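Local coordinates for WZI (Escherichia coli, PDB 2YNK), which probably binds capsular polysaccharide as an outer-membrane lectin, supporting assembly of the group 1 capsule on the cell surface, at residues S342-I347 and Q398-A403. Numbering follows the deposited sequence.
Sequences SYTHHI and QSINKA
Ile400 reaches across to the backbone of Tyr343 with the end of its side chain, CD1 lying 3.5 Å from Tyr343 O. Of the atoms in 342-347 this carbonyl oxygen is the one nearest the methyl, with Thr344 OG1 further off, 4.3 Å from Ile400 CD1. With chi1 at 71°, CG1 is flanked by both backbone neighbours of the Ile400 CA, and the trans chi2 (171°) carries CD1 straight out toward Tyr343 O. Tyr353, in strand 353-354, touches both Ile400 and the Tyr343 side chain and so borders the contact on both segments.

The second meeting is polar but loose. The side chains of Gln398 and Thr344 cross at about a right angle, leaving Gln398 NE2 4.0 Å from Thr344 OG1, too far for a hydrogen bond. The amide nitrogen is bonded instead to Asn340 OD1, just ahead of segment 342-347, which ties Gln398 to the same loop by a neighbouring residue.

Both segments belong to loops of the Wzi beta-barrel: 342-347 comes after strand 322-331, while the loop that holds 398-403 links strand 383-393 to strand 408-422. The contact therefore joins two inter-strand loops, and it is small, burying 116 Å² in all. A type I turn from Gln398 to Asn401 places Gln398 and Ile400 so that both meet the other loop.

The Tyr343 ring leads away from 398-403, its OH hydrogen-bonded to Leu160 O and Asp361 N and its backbone N to Glu296 OE2, whereas at the end of the turn Asn401 ND2 bonds to Met363 O.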
ATOM      1  N   SER A 342      -8.256   7.072  18.124  1.00 57.09           N
ATOM      2  CA  SER A 342      -7.439   6.613  16.994  1.00 55.38           C
ATOM      3  C   SER A 342      -7.492   7.624  15.852  1.00 55.00           C
ATOM      4  O   SER A 342      -8.563   8.102  15.478  1.00 58.78           O
ATOM      5  CB  SER A 342      -7.868   5.228  16.517  1.00 52.97           C
ATOM      6  OG  SER A 342      -7.393   4.229  17.399  1.00 52.90           O
ATOM      7  N   TYR A 343      -6.319   7.956  15.323  1.00 53.95           N
ATOM      8  CA  TYR A 343      -6.186   8.910  14.226  1.00 53.24           C
ATOM      9  C   TYR A 343      -6.732  10.311  14.565  1.00 50.83           C
ATOM     10  O   TYR A 343      -7.029  11.107  13.683  1.00 48.37           O
ATOM     11  CB  TYR A 343      -6.827   8.344  12.951  1.00 54.74           C
ATOM     12  CG  TYR A 343      -6.256   7.020  12.459  1.00 54.99           C
ATOM     13  CD1 TYR A 343      -4.938   6.644  12.722  1.00 55.43           C
ATOM     14  CD2 TYR A 343      -7.032   6.165  11.688  1.00 55.96           C
ATOM     15  CE1 TYR A 343      -4.428   5.448  12.243  1.00 57.00           C
ATOM     16  CE2 TYR A 343      -6.530   4.967  11.206  1.00 56.26           C
ATOM     17  CZ  TYR A 343      -5.228   4.612  11.483  1.00 57.25           C
ATOM     18  OH  TYR A 343      -4.728   3.420  10.995  1.00 56.75           O
ATOM     19  N   THR A 344      -6.799  10.593  15.859  1.00 51.63           N
ATOM     20  CA  THR A 344      -7.219  11.875  16.419  1.00 50.75           C
ATOM     21  C   THR A 344      -5.979  12.574  16.928  1.00 50.03           C
ATOM     22  O   THR A 344      -5.001  11.912  17.274  1.00 50.79           O
ATOM     23  CB  THR A 344      -8.146  11.628  17.626  1.00 51.13           C
ATOM     24  OG1 THR A 344      -9.462  11.347  17.151  1.00 52.67           O
ATOM     25  CG2 THR A 344      -8.173  12.800  18.592  1.00 51.56           C
ATOM     26  N   HIS A 345      -6.007  13.900  16.966  1.00 48.77           N
ATOM     27  CA  HIS A 345      -5.019  14.650  17.732  1.00 49.31           C
ATOM     28  C   HIS A 345      -5.550  15.991  18.212  1.00 52.88           C
ATOM     29  O   HIS A 345      -6.489  16.539  17.632  1.00 53.21           O
ATOM     30  CB  HIS A 345      -3.729  14.815  16.946  1.00 45.77           C
ATOM     31  CG  HIS A 345      -2.545  15.110  17.813  1.00 44.83           C
ATOM     32  ND1 HIS A 345      -1.896  16.279  17.768  1.00 44.38           N
ATOM     33  CD2 HIS A 345      -1.929  14.353  18.798  1.00 45.49           C
ATOM     34  CE1 HIS A 345      -0.901  16.275  18.672  1.00 45.72           C
ATOM     35  NE2 HIS A 345      -0.918  15.093  19.303  1.00 45.94           N
ATOM     36  N   HIS A 346      -4.941  16.529  19.271  1.00 55.33           N
ATOM     37  CA  HIS A 346      -5.424  17.759  19.915  1.00 58.83           C
ATOM     38  C   HIS A 346      -4.743  19.007  19.411  1.00 59.31           C
ATOM     39  O   HIS A 346      -5.299  20.102  19.541  1.00 60.33           O
ATOM     40  CB  HIS A 346      -5.311  17.659  21.440  1.00 61.76           C
ATOM     41  CG  HIS A 346      -3.898  17.433  21.944  1.00 64.11           C
ATOM     42  ND1 HIS A 346      -3.202  16.306  21.681  1.00 63.47           N
ATOM     43  CD2 HIS A 346      -3.067  18.232  22.722  1.00 65.41           C
ATOM     44  CE1 HIS A 346      -1.990  16.382  22.254  1.00 62.78           C
ATOM     45  NE2 HIS A 346      -1.905  17.558  22.893  1.00 64.87           N
ATOM     46  N   ILE A 347      -3.536  18.866  18.857  1.00 58.01           N
ATOM     47  CA  ILE A 347      -2.890  19.962  18.114  1.00 57.14           C
ATOM     48  C   ILE A 347      -3.274  19.836  16.644  1.00 55.57           C
ATOM     49  O   ILE A 347      -3.924  20.711  16.083  1.00 58.37           O
ATOM     50  CB  ILE A 347      -1.348  19.959  18.266  1.00 56.12           C
ATOM     51  CG1 ILE A 347      -0.937  20.237  19.716  1.00 57.83           C
ATOM     52  CG2 ILE A 347      -0.710  20.995  17.358  1.00 55.27           C
ATOM     53  CD1 ILE A 347      -1.652  21.417  20.358  1.00 60.13           C
ATOM     54  N   GLN A 398     -17.346  10.935  13.372  1.00 53.63           N
ATOM     55  CA  GLN A 398     -16.298  11.949  13.358  1.00 53.71           C
ATOM     56  C   GLN A 398     -16.227  12.637  12.002  1.00 53.23           C
ATOM     57  O   GLN A 398     -16.054  11.980  10.973  1.00 51.59           O
ATOM     58  CB  GLN A 398     -14.923  11.319  13.654  1.00 54.19           C
ATOM     59  CG  GLN A 398     -14.850  10.471  14.919  1.00 56.06           C
ATOM     60  CD  GLN A 398     -13.516   9.776  15.113  1.00 57.66           C
ATOM     61  OE1 GLN A 398     -12.902   9.266  14.161  1.00 62.61           O
ATOM     62  NE2 GLN A 398     -13.061   9.733  16.354  1.00 58.54           N
ATOM     63  N   SER A 399     -16.341  13.964  12.010  1.00 53.46           N
ATOM     64  CA  SER A 399     -16.169  14.770  10.801  1.00 51.50           C
ATOM     65  C   SER A 399     -14.769  14.638  10.152  1.00 49.85           C
ATOM     66  O   SER A 399     -14.634  14.785   8.939  1.00 50.83           O
ATOM     67  CB  SER A 399     -16.421  16.227  11.131  1.00 52.30           C
ATOM     68  OG  SER A 399     -15.491  16.671  12.111  1.00 54.49           O
ATOM     69  N   ILE A 400     -13.730  14.361  10.932  1.00 46.58           N
ATOM     70  CA  ILE A 400     -12.379  14.384  10.376  1.00 45.65           C
ATOM     71  C   ILE A 400     -12.136  13.300   9.290  1.00 46.28           C
ATOM     72  O   ILE A 400     -11.182  13.389   8.512  1.00 42.04           O
ATOM     73  CB  ILE A 400     -11.300  14.323  11.483  1.00 45.00           C
ATOM     74  CG1 ILE A 400     -11.235  12.933  12.159  1.00 44.17           C
ATOM     75  CG2 ILE A 400     -11.551  15.425  12.503  1.00 44.25           C
ATOM     76  CD1 ILE A 400     -10.049  12.758  13.093  1.00 41.41           C
ATOM     77  N   ASN A 401     -13.030  12.310   9.240  1.00 47.61           N
ATOM     78  CA  ASN A 401     -12.980  11.228   8.278  1.00 46.21           C
ATOM     79  C   ASN A 401     -14.059  11.363   7.204  1.00 47.08           C
ATOM     80  O   ASN A 401     -15.178  10.897   7.384  1.00 45.92           O
ATOM     81  CB  ASN A 401     -13.145   9.898   9.023  1.00 46.94           C
ATOM     82  CG  ASN A 401     -13.118   8.686   8.098  1.00 46.53           C
ATOM     83  OD1 ASN A 401     -12.951   8.812   6.880  1.00 44.61           O
ATOM     84  ND2 ASN A 401     -13.285   7.500   8.680  1.00 45.26           N
ATOM     85  N   LYS A 402     -13.695  11.964   6.075  1.00 48.27           N
ATOM     86  CA  LYS A 402     -14.580  12.063   4.913  1.00 50.16           C
ATOM     87  C   LYS A 402     -14.722  10.760   4.097  1.00 49.90           C
ATOM     88  O   LYS A 402     -15.620  10.649   3.264  1.00 52.84           O
ATOM     89  CB  LYS A 402     -14.110  13.204   3.991  1.00 53.11           C
ATOM     90  CG  LYS A 402     -14.363  14.601   4.555  1.00 56.73           C
ATOM     91  CD  LYS A 402     -13.669  15.712   3.765  1.00 60.76           C
ATOM     92  CE  LYS A 402     -13.954  15.685   2.253  1.00 64.02           C
ATOM     93  NZ  LYS A 402     -12.980  14.880   1.438  1.00 64.95           N
ATOM     94  N   ALA A 403     -13.841   9.783   4.306  1.00 48.16           N
ATOM     95  CA  ALA A 403     -13.981   8.480   3.650  1.00 46.34           C
ATOM     96  C   ALA A 403     -15.238   7.785   4.154  1.00 46.62           C
ATOM     97  O   ALA A 403     -16.030   7.256   3.382  1.00 48.36           O
ATOM     98  CB  ALA A 403     -12.758   7.604   3.916  1.00 44.54           C
TER